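Long-range contacts in Nsp15 (Middle East respiratory syndrome-related coronavirus, PDB 5YVD), which probably cleaves RNA on the 3' side of uridylates as the hexameric coronavirus endoribonuclease of the EndoU family: residues Ser65-Lys70 with Val171-Tyr176; Phe69-Asn74 with Pro318-Met323. All blocks are in the same frame, centred on the assembly; numbering follows the deposited sequence.

Both contacts start from the chain around helix 69-74 of the middle domain, and their centres lie about 11 Å apart. Contact 1 is wholly buried: the turn leading into the helix packs on Phe173 and Leu175, on the chain that runs into strand 174-178, so it joins two parts of the middle domain through apolar and CH-pi packing, with no hydrogen bond between its segments. Contact 2, only partly buried, sets the helix against a beta hairpin of the endoribonuclease domain and mixes one hydrogen bond and a long salt bridge with modest leucine packing. Phe69 and Lys70 belong to both ranges, and the two contacts meet where Pro67 packs on Leu72.

Contact 1 (Ser65-Lys70 with Val171-Tyr176); sequences SHPDFK and VKFYLY
Pro67 lies across one face of the Phe173 ring, and this CH-pi contact carries most of the meeting between 65-70 and 171-176. CD of Pro67 stands 3.8 Å from the centroid of the Phe173 ring and 14° off its normal. A proline suits the place because the C-H bonds of a carbon next to the ring nitrogen are slightly polarised, while its closed ring offers a compact surface to the aromatic face. With CG of Phe173 anti to its own carbonyl carbon (chi1 -73°), the phenyl group reaches out toward the turn; the two side chains run roughly perpendicular, with CD over the ring, offset toward its rim.

Purely aliphatic packing extends this patch: CG of Pro67 touches CD2 of Leu175 at 3.8 Å, the two side chains passing antiparallel to one another. Leu175 follows Phe173 by two residues, so both project from the same side of the extended chain, and Ile137 of strand 134-138 also packs on Leu175.

Ser65 brings a polar group to the ring edge, its OG 3.5 Å from CZ of Phe173 and near the ring plane. The small hydroxyl fits there while it bonds to O of Pro170, the residue before Val171. His66 adds a backbone carbon, its CA meeting CE1 of Phe173 obliquely at 3.9 Å. Its imidazole turns back, and ND1 of His66 donates to O of Pro67 over 2.8 Å from above the carbonyl plane, tying the turn together just before helix 69-74.

This is core packing inside the middle domain. Between 65-70 and 171-176 themselves the contact is dispersion and CH-pi, and the Ser65-Pro170 bond adds a polar tie at the margin of the apolar patch.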
loop_
_atom_site.group_PDB
_atom_site.type_symbol
_atom_site.label_atom_id
_atom_site.label_comp_id
_atom_site.label_asym_id
_atom_site.label_seq_id
_atom_site.Cartn_x
_atom_site.Cartn_y
_atom_site.Cartn_z
ATOM N N SER A 65 -12.837 21.783 -25.289
ATOM C CA SER A 65 -13.862 20.806 -25.658
ATOM C C SER A 65 -13.294 19.775 -26.622
ATOM O O SER A 65 -12.285 20.006 -27.303
ATOM C CB SER A 65 -15.065 21.485 -26.299
ATOM O OG SER A 65 -14.693 22.213 -27.461
ATOM N N HIS A 66 -13.929 18.622 -26.676
ATOM C CA HIS A 66 -13.526 17.616 -27.644
ATOM C C HIS A 66 -14.665 16.646 -27.858
ATOM O O HIS A 66 -15.566 16.574 -27.016
ATOM C CB HIS A 66 -12.251 16.888 -27.197
ATOM C CG HIS A 66 -12.344 16.234 -25.856
ATOM N ND1 HIS A 66 -12.806 14.949 -25.685
ATOM C CD2 HIS A 66 -11.998 16.677 -24.622
ATOM C CE1 HIS A 66 -12.759 14.632 -24.401
ATOM N NE2 HIS A 66 -12.269 15.662 -23.732
ATOM N N PRO A 67 -14.643 15.908 -28.978
ATOM C CA PRO A 67 -15.613 14.833 -29.206
ATOM C C PRO A 67 -15.625 13.861 -28.060
ATOM O O PRO A 67 -14.597 13.649 -27.428
ATOM C CB PRO A 67 -15.105 14.146 -30.472
ATOM C CG PRO A 67 -14.333 15.196 -31.195
ATOM C CD PRO A 67 -13.783 16.140 -30.150
ATOM N N ASP A 68 -16.782 13.283 -27.768
ATOM C CA ASP A 68 -16.890 12.431 -26.583
ATOM C C ASP A 68 -16.069 11.158 -26.788
ATOM O O ASP A 68 -15.920 10.672 -27.911
ATOM C CB ASP A 68 -18.365 12.124 -26.251
ATOM C CG ASP A 68 -18.538 11.449 -24.883
ATOM O OD1 ASP A 68 -17.558 11.437 -24.087
ATOM O OD2 ASP A 68 -19.651 10.930 -24.614
ATOM N N PHE A 69 -15.543 10.621 -25.704
ATOM C CA PHE A 69 -14.573 9.531 -25.790
ATOM C C PHE A 69 -15.000 8.361 -26.653
ATOM O O PHE A 69 -14.173 7.811 -27.390
ATOM C CB PHE A 69 -14.209 9.023 -24.394
ATOM C CG PHE A 69 -13.654 10.091 -23.506
ATOM C CD1 PHE A 69 -12.372 10.541 -23.684
ATOM C CD2 PHE A 69 -14.436 10.668 -22.524
ATOM C CE1 PHE A 69 -11.865 11.539 -22.897
ATOM C CE2 PHE A 69 -13.927 11.669 -21.724
ATOM C CZ PHE A 69 -12.638 12.104 -21.911
ATOM N N LYS A 70 -16.266 7.968 -26.560
ATOM C CA LYS A 70 -16.756 6.814 -27.311
ATOM C C LYS A 70 -16.566 6.987 -28.819
ATOM O O LYS A 70 -16.448 5.999 -29.546
ATOM C CB LYS A 70 -18.236 6.547 -27.001
ATOM C CG LYS A 70 -19.185 7.515 -27.685
ATOM C CD LYS A 70 -20.530 7.683 -27.011
ATOM C CE LYS A 70 -21.214 8.940 -27.550
ATOM N NZ LYS A 70 -22.590 9.117 -27.014
ATOM N N VAL A 171 -18.282 22.957 -30.541
ATOM C CA VAL A 171 -19.082 21.757 -30.289
ATOM C C VAL A 171 -19.193 20.905 -31.574
ATOM O O VAL A 171 -19.227 19.663 -31.544
ATOM C CB VAL A 171 -20.483 22.160 -29.774
ATOM C CG1 VAL A 171 -21.377 20.943 -29.586
ATOM C CG2 VAL A 171 -20.367 22.928 -28.472
ATOM N N LYS A 172 -19.263 21.566 -32.720
ATOM C CA LYS A 172 -19.355 20.839 -33.975
ATOM C C LYS A 172 -17.948 20.519 -34.454
ATOM O O LYS A 172 -17.192 21.420 -34.870
ATOM C CB LYS A 172 -20.133 21.646 -35.023
ATOM C CG LYS A 172 -20.317 20.914 -36.356
ATOM C CD LYS A 172 -21.716 20.374 -36.588
ATOM C CE LYS A 172 -22.257 19.551 -35.443
ATOM N NZ LYS A 172 -23.536 18.956 -35.892
ATOM N N PHE A 173 -17.599 19.237 -34.400
ATOM C CA PHE A 173 -16.264 18.829 -34.806
ATOM C C PHE A 173 -16.307 18.138 -36.151
ATOM O O PHE A 173 -17.268 17.443 -36.466
ATOM C CB PHE A 173 -15.572 17.977 -33.732
ATOM C CG PHE A 173 -15.127 18.778 -32.538
ATOM C CD1 PHE A 173 -15.930 18.862 -31.391
ATOM C CD2 PHE A 173 -13.933 19.492 -32.574
ATOM C CE1 PHE A 173 -15.529 19.614 -30.295
ATOM C CE2 PHE A 173 -13.521 20.245 -31.478
ATOM C CZ PHE A 173 -14.317 20.311 -30.340
ATOM N N TYR A 174 -15.276 18.399 -36.951
ATOM C CA TYR A 174 -15.108 17.795 -38.247
ATOM C C TYR A 174 -13.931 16.865 -38.042
ATOM O O TYR A 174 -12.844 17.277 -37.623
ATOM C CB TYR A 174 -14.872 18.864 -39.326
ATOM C CG TYR A 174 -16.020 19.849 -39.398
ATOM C CD1 TYR A 174 -17.183 19.546 -40.095
ATOM C CD2 TYR A 174 -15.971 21.076 -38.725
ATOM C CE1 TYR A 174 -18.248 20.444 -40.155
ATOM C CE2 TYR A 174 -17.037 21.978 -38.775
ATOM C CZ TYR A 174 -18.174 21.650 -39.496
ATOM O OH TYR A 174 -19.241 22.519 -39.550
ATOM N N LEU A 175 -14.195 15.599 -38.320
ATOM C CA LEU A 175 -13.384 14.487 -37.891
ATOM C C LEU A 175 -12.862 13.735 -39.087
ATOM O O LEU A 175 -13.646 13.311 -39.942
ATOM C CB LEU A 175 -14.267 13.550 -37.082
ATOM C CG LEU A 175 -14.692 14.139 -35.737
ATOM C CD1 LEU A 175 -16.027 13.563 -35.316
ATOM C CD2 LEU A 175 -13.634 13.886 -34.672
ATOM N N TYR A 176 -11.546 13.554 -39.155
ATOM C CA TYR A 176 -10.941 12.895 -40.311
ATOM C C TYR A 176 -10.198 11.666 -39.866
ATOM O O TYR A 176 -9.684 11.601 -38.762
ATOM C CB TYR A 176 -10.006 13.853 -41.056
ATOM C CG TYR A 176 -10.709 15.111 -41.494
ATOM C CD1 TYR A 176 -11.128 15.268 -42.806
ATOM C CD2 TYR A 176 -10.998 16.122 -40.600
ATOM C CE1 TYR A 176 -11.809 16.404 -43.226
ATOM C CE2 TYR A 176 -11.675 17.267 -41.010
ATOM C CZ TYR A 176 -12.079 17.400 -42.334
ATOM O OH TYR A 176 -12.735 18.528 -42.784
#

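Contact 2 (Phe69-Asn74 with Pro318-Met323); sequences FKLLHN and PIDLTM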
loop_
_atom_site.group_PDB
_atom_site.type_symbol
_atom_site.label_atom_id
_atom_site.label_comp_id
_atom_site.label_asym_id
_atom_site.label_seq_id
_atom_site.Cartn_x
_atom_site.Cartn_y
_atom_site.Cartn_z
ATOM N N PHE A 69 -15.543 10.621 -25.704
ATOM C CA PHE A 69 -14.573 9.531 -25.790
ATOM C C PHE A 69 -15.000 8.361 -26.653
ATOM O O PHE A 69 -14.173 7.811 -27.390
ATOM C CB PHE A 69 -14.209 9.023 -24.394
ATOM C CG PHE A 69 -13.654 10.091 -23.506
ATOM C CD1 PHE A 69 -12.372 10.541 -23.684
ATOM C CD2 PHE A 69 -14.436 10.668 -22.524
ATOM C CE1 PHE A 69 -11.865 11.539 -22.897
ATOM C CE2 PHE A 69 -13.927 11.669 -21.724
ATOM C CZ PHE A 69 -12.638 12.104 -21.911
ATOM N N LYS A 70 -16.266 7.968 -26.560
ATOM C CA LYS A 70 -16.756 6.814 -27.311
ATOM C C LYS A 70 -16.566 6.987 -28.819
ATOM O O LYS A 70 -16.448 5.999 -29.546
ATOM C CB LYS A 70 -18.236 6.547 -27.001
ATOM C CG LYS A 70 -19.185 7.515 -27.685
ATOM C CD LYS A 70 -20.530 7.683 -27.011
ATOM C CE LYS A 70 -21.214 8.940 -27.550
ATOM N NZ LYS A 70 -22.590 9.117 -27.014
ATOM N N LEU A 71 -16.549 8.227 -29.308
ATOM C CA LEU A 71 -16.251 8.439 -30.714
ATOM C C LEU A 71 -14.766 8.155 -30.988
ATOM O O LEU A 71 -14.397 7.512 -31.977
ATOM C CB LEU A 71 -16.631 9.850 -31.141
ATOM C CG LEU A 71 -18.115 10.252 -31.019
ATOM C CD1 LEU A 71 -18.354 11.558 -31.762
ATOM C CD2 LEU A 71 -19.083 9.200 -31.528
ATOM N N LEU A 72 -13.907 8.605 -30.093
ATOM C CA LEU A 72 -12.495 8.366 -30.273
ATOM C C LEU A 72 -12.251 6.878 -30.271
ATOM O O LEU A 72 -11.620 6.362 -31.177
ATOM C CB LEU A 72 -11.687 9.056 -29.185
ATOM C CG LEU A 72 -11.964 10.559 -29.029
ATOM C CD1 LEU A 72 -10.931 11.148 -28.074
ATOM C CD2 LEU A 72 -11.985 11.322 -30.353
ATOM N N HIS A 73 -12.802 6.193 -29.278
ATOM C CA HIS A 73 -12.701 4.722 -29.188
ATOM C C HIS A 73 -13.237 3.997 -30.424
ATOM O O HIS A 73 -12.637 3.046 -30.886
ATOM C CB HIS A 73 -13.417 4.239 -27.922
ATOM C CG HIS A 73 -13.590 2.755 -27.834
ATOM N ND1 HIS A 73 -12.528 1.881 -27.761
ATOM C CD2 HIS A 73 -14.707 1.996 -27.761
ATOM C CE1 HIS A 73 -12.983 0.646 -27.666
ATOM N NE2 HIS A 73 -14.303 0.687 -27.661
ATOM N N ASN A 74 -14.347 4.464 -30.972
ATOM C CA ASN A 74 -14.931 3.825 -32.135
ATOM C C ASN A 74 -14.168 4.107 -33.456
ATOM O O ASN A 74 -14.238 3.299 -34.386
ATOM C CB ASN A 74 -16.409 4.216 -32.271
ATOM C CG ASN A 74 -17.278 3.677 -31.137
ATOM O OD1 ASN A 74 -16.802 2.963 -30.245
ATOM N ND2 ASN A 74 -18.559 4.040 -31.157
ATOM N N PRO A 318 -25.719 1.902 -38.669
ATOM C CA PRO A 318 -24.593 2.805 -38.512
ATOM C C PRO A 318 -24.897 3.861 -37.442
ATOM O O PRO A 318 -25.828 4.644 -37.596
ATOM C CB PRO A 318 -24.451 3.434 -39.901
ATOM C CG PRO A 318 -25.821 3.419 -40.457
ATOM C CD PRO A 318 -26.499 2.210 -39.885
ATOM N N ILE A 319 -24.117 3.835 -36.362
ATOM C CA ILE A 319 -24.276 4.693 -35.201
ATOM C C ILE A 319 -22.921 5.033 -34.605
ATOM O O ILE A 319 -22.043 4.170 -34.525
ATOM C CB ILE A 319 -25.040 3.971 -34.076
ATOM C CG1 ILE A 319 -26.437 3.562 -34.534
ATOM C CG2 ILE A 319 -25.147 4.863 -32.846
ATOM C CD1 ILE A 319 -27.161 2.652 -33.569
ATOM N N ASP A 320 -22.745 6.266 -34.149
ATOM C CA ASP A 320 -21.525 6.615 -33.421
ATOM C C ASP A 320 -20.262 6.170 -34.202
ATOM O O ASP A 320 -19.274 5.689 -33.617
ATOM C CB ASP A 320 -21.540 5.995 -31.995
ATOM C CG ASP A 320 -22.485 6.737 -31.018
ATOM O OD1 ASP A 320 -23.145 7.709 -31.407
ATOM O OD2 ASP A 320 -22.572 6.352 -29.837
ATOM N N LEU A 321 -20.322 6.325 -35.522
ATOM C CA LEU A 321 -19.189 6.081 -36.408
ATOM C C LEU A 321 -18.747 4.605 -36.566
ATOM O O LEU A 321 -17.774 4.356 -37.259
ATOM C CB LEU A 321 -18.008 6.985 -36.033
ATOM C CG LEU A 321 -18.339 8.488 -35.901
ATOM C CD1 LEU A 321 -17.158 9.304 -35.387
ATOM C CD2 LEU A 321 -18.817 9.094 -37.211
ATOM N N THR A 322 -19.476 3.658 -35.957
ATOM C CA THR A 322 -19.291 2.192 -36.151
ATOM C C THR A 322 -20.579 1.571 -36.690
ATOM O O THR A 322 -21.560 2.277 -36.963
ATOM C CB THR A 322 -19.022 1.446 -34.826
ATOM O OG1 THR A 322 -18.735 2.388 -33.791
ATOM C CG2 THR A 322 -17.881 0.432 -34.965
ATOM N N MET A 323 -20.577 0.248 -36.829
ATOM C CA MET A 323 -21.810 -0.493 -37.087
ATOM C C MET A 323 -22.287 -1.032 -35.770
ATOM O O MET A 323 -21.483 -1.598 -35.043
ATOM C CB MET A 323 -21.584 -1.655 -38.073
ATOM C CG MET A 323 -22.858 -2.122 -38.770
ATOM S SD MET A 323 -23.528 -0.898 -39.944
ATOM C CE MET A 323 -22.808 -1.458 -41.493
#
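Asn74, in the last turn of helix 69-74, meets a beta hairpin of the endoribonuclease domain at its type I' turn, Ile319 to Thr322, which links strands 312-319 and 322-331. CB of Asn74 already lies 3.3 Å from OG1 of Thr322 and also approaches O of Asp320. CG, anti to the carbonyl carbon of Asn74 (chi1 -66°), is likewise 3.3 Å from OG1 of Thr322 and carries the amide across the threonine side chain at about a right angle. At the tip, ND2 of Asn74 donates to O of Asp320 over 3.0 Å; the bond is nearly straight at 169°, and its acceptor lies in the amide plane. ND2 also stands 3.1 Å from OG1 of Thr322, at too poor an angle for a bond, and has a further partner in Thr271. A short polar amide suits this spot, since it can reach a turn carbonyl from the helix. The same Asp320 oxygen receives a weak bond from OG1 of Thr322.

One turn back along the helix, Leu71 supplies the apolar part. Its CD2 rests 4.0 Å from CA of Asp320, and its CB faces CD1 of Leu321 more loosely; Tyr191 also packs on Leu321. Asp320 and Leu321 both have the positive phi that type I' requires, which aspartate tolerates better than most residues.

Lys70, extended, passes the aspartate at a slant. Its salt bridge is long, NZ of Lys70 lying 4.0 Å from OD2 of Asp320, an oxygen whose position, like its bond to Thr271, is less sure. NZ turns chiefly to hydroxyls of Ser194, Thr192 and Tyr153. Thr192 links the two charges more firmly: its OG1 bonds to NZ of Lys70, while OD1 of Asp320 takes its backbone N-H.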